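Local coordinates for protein pectate lyase 47 (Bacillus sp. TS-47, PDB 1VBL) that probably cleaves pectate, the polygalacturonate of plant cell walls, by a calcium-dependent eliminative reaction, as a thermostable secreted polysaccharide lyase of family 1, at residues E91-E96 / G183-E188. Numbering follows the deposited sequence.
Sequences EAYLRE and GEWNSE
Tyr93 and Leu94, on helix 90-97, meet Trp185 of the short strand 184-186 while the two backbones stay well apart: the closest CA atoms, those of Leu94 and Trp185, are 11.8 Å from each other. Side chains alone bridge this distance, and no hydrogen bond crosses it. The Tyr93 ring, its CG anti to the backbone N (chi1 -174°), reaches out from the helix; it and the indole run in opposing directions and meet beside one another near their ends. CE1 of Tyr93 lies 3.8 Å from CH2 of Trp185 and almost as near CZ3, an apolar contact with the ring planes inclined by a little under 40°. Leu94 adds a looser touch, its CD1 4.2 Å from CH2 of Trp185. The strand pairs with strand 174-176 in a hairpin, a side excursion from the parallel beta-helix of this lyase family; the contact joins helix 90-97 to this hairpin, with the Trp185 side chain about 14 Å from the bound calcium ion. Trp175 of the partner strand touches both Tyr93 and Trp185, and Phe225 meets the indole edge-to-face. Tyr93 OH hydrogen-bonds Glu112 on helix 110-126, and Trp185 NE1 donates to the carbonyl O of Tyr220.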
loop_
_atom_site.group_PDB
_atom_site.type_symbol
_atom_site.label_atom_id
_atom_site.label_comp_id
_atom_site.label_asym_id
_atom_site.label_seq_id
_atom_site.Cartn_x
_atom_site.Cartn_y
_atom_site.Cartn_z
ATOM N N GLU A 91 0.857 29.651 -4.906
ATOM C CA GLU A 91 0.161 30.738 -4.227
ATOM C C GLU A 91 -1.115 31.124 -4.960
ATOM O O GLU A 91 -2.158 31.334 -4.337
ATOM C CB GLU A 91 1.070 31.962 -4.107
ATOM C CG GLU A 91 2.127 31.844 -3.027
ATOM C CD GLU A 91 3.071 33.031 -3.016
ATOM O OE1 GLU A 91 2.583 34.181 -2.988
ATOM O OE2 GLU A 91 4.302 32.810 -3.033
ATOM N N ALA A 92 -1.029 31.216 -6.282
ATOM C CA ALA A 92 -2.186 31.576 -7.092
ATOM C C ALA A 92 -3.256 30.497 -6.977
ATOM O O ALA A 92 -4.451 30.789 -6.974
ATOM C CB ALA A 92 -1.771 31.753 -8.550
ATOM N N TYR A 93 -2.821 29.245 -6.878
ATOM C CA TYR A 93 -3.753 28.133 -6.757
ATOM C C TYR A 93 -4.458 28.228 -5.410
ATOM O O TYR A 93 -5.662 27.996 -5.309
ATOM C CB TYR A 93 -3.004 26.802 -6.880
ATOM C CG TYR A 93 -3.904 25.587 -6.908
ATOM C CD1 TYR A 93 -4.358 25.003 -5.725
ATOM C CD2 TYR A 93 -4.308 25.023 -8.120
ATOM C CE1 TYR A 93 -5.188 23.885 -5.746
ATOM C CE2 TYR A 93 -5.139 23.908 -8.152
ATOM C CZ TYR A 93 -5.576 23.345 -6.961
ATOM O OH TYR A 93 -6.406 22.249 -6.987
ATOM N N LEU A 94 -3.698 28.573 -4.376
ATOM C CA LEU A 94 -4.253 28.717 -3.035
ATOM C C LEU A 94 -5.284 29.842 -2.992
ATOM O O LEU A 94 -6.363 29.683 -2.416
ATOM C CB LEU A 94 -3.136 29.006 -2.032
ATOM C CG LEU A 94 -2.607 27.831 -1.203
ATOM C CD1 LEU A 94 -2.452 26.596 -2.060
ATOM C CD2 LEU A 94 -1.283 28.233 -0.566
ATOM N N ARG A 95 -4.952 30.974 -3.604
ATOM C CA ARG A 95 -5.856 32.120 -3.624
ATOM C C ARG A 95 -7.119 31.840 -4.429
ATOM O O ARG A 95 -8.214 32.262 -4.061
ATOM C CB ARG A 95 -5.155 33.351 -4.213
ATOM C CG ARG A 95 -4.071 33.952 -3.331
ATOM C CD ARG A 95 -3.713 35.363 -3.796
ATOM N NE ARG A 95 -3.077 35.379 -5.110
ATOM C CZ ARG A 95 -1.803 35.065 -5.330
ATOM N NH1 ARG A 95 -1.019 34.713 -4.320
ATOM N NH2 ARG A 95 -1.316 35.097 -6.563
ATOM N N GLU A 96 -6.961 31.119 -5.530
ATOM C CA GLU A 96 -8.077 30.805 -6.411
ATOM C C GLU A 96 -9.082 29.788 -5.873
ATOM O O GLU A 96 -10.293 29.982 -6.001
ATOM C CB GLU A 96 -7.541 30.301 -7.755
ATOM C CG GLU A 96 -8.612 29.987 -8.798
ATOM C CD GLU A 96 -9.213 31.235 -9.422
ATOM O OE1 GLU A 96 -10.125 31.107 -10.270
ATOM O OE2 GLU A 96 -8.771 32.347 -9.070
ATOM N N GLY A 183 -13.512 19.069 3.200
ATOM C CA GLY A 183 -12.725 18.957 1.986
ATOM C C GLY A 183 -11.382 18.335 2.317
ATOM O O GLY A 183 -11.002 18.256 3.486
ATOM N N GLU A 184 -10.652 17.893 1.298
ATOM C CA GLU A 184 -9.354 17.274 1.532
ATOM C C GLU A 184 -8.431 17.375 0.329
ATOM O O GLU A 184 -8.881 17.500 -0.815
ATOM C CB GLU A 184 -9.518 15.782 1.864
ATOM C CG GLU A 184 -10.328 15.440 3.112
ATOM C CD GLU A 184 -9.701 15.954 4.395
ATOM O OE1 GLU A 184 -8.458 16.075 4.448
ATOM O OE2 GLU A 184 -10.451 16.224 5.358
ATOM N N TRP A 185 -7.133 17.328 0.605
ATOM C CA TRP A 185 -6.126 17.328 -0.442
ATOM C C TRP A 185 -5.931 15.841 -0.701
ATOM O O TRP A 185 -6.001 15.038 0.231
ATOM C CB TRP A 185 -4.801 17.913 0.050
ATOM C CG TRP A 185 -4.803 19.393 0.238
ATOM C CD1 TRP A 185 -5.024 20.075 1.397
ATOM C CD2 TRP A 185 -4.574 20.379 -0.773
ATOM N NE1 TRP A 185 -4.943 21.430 1.173
ATOM C CE2 TRP A 185 -4.671 21.644 -0.153
ATOM C CE3 TRP A 185 -4.297 20.316 -2.146
ATOM C CZ2 TRP A 185 -4.500 22.841 -0.859
ATOM C CZ3 TRP A 185 -4.127 21.507 -2.850
ATOM C CH2 TRP A 185 -4.228 22.752 -2.202
ATOM N N ASN A 186 -5.701 15.466 -1.951
ATOM C CA ASN A 186 -5.491 14.063 -2.265
ATOM C C ASN A 186 -4.375 13.908 -3.278
ATOM O O ASN A 186 -4.292 14.653 -4.260
ATOM C CB ASN A 186 -6.786 13.432 -2.778
ATOM C CG ASN A 186 -7.871 13.388 -1.709
ATOM O OD1 ASN A 186 -7.693 12.778 -0.648
ATOM N ND2 ASN A 186 -8.998 14.042 -1.979
ATOM N N SER A 187 -3.504 12.940 -3.019
ATOM C CA SER A 187 -2.372 12.676 -3.888
ATOM C C SER A 187 -2.546 11.390 -4.676
ATOM O O SER A 187 -3.407 10.571 -4.370
ATOM C CB SER A 187 -1.088 12.642 -3.068
ATOM O OG SER A 187 -0.791 13.944 -2.601
ATOM N N GLU A 188 -1.696 11.218 -5.680
ATOM C CA GLU A 188 -1.775 10.081 -6.587
ATOM C C GLU A 188 -0.763 8.947 -6.439
ATOM O O GLU A 188 -1.043 7.816 -6.826
ATOM C CB GLU A 188 -1.690 10.622 -8.020
ATOM C CG GLU A 188 -1.428 9.585 -9.101
ATOM C CD GLU A 188 -2.690 9.138 -9.806
ATOM O OE1 GLU A 188 -2.596 8.244 -10.673
ATOM O OE2 GLU A 188 -3.772 9.686 -9.503
#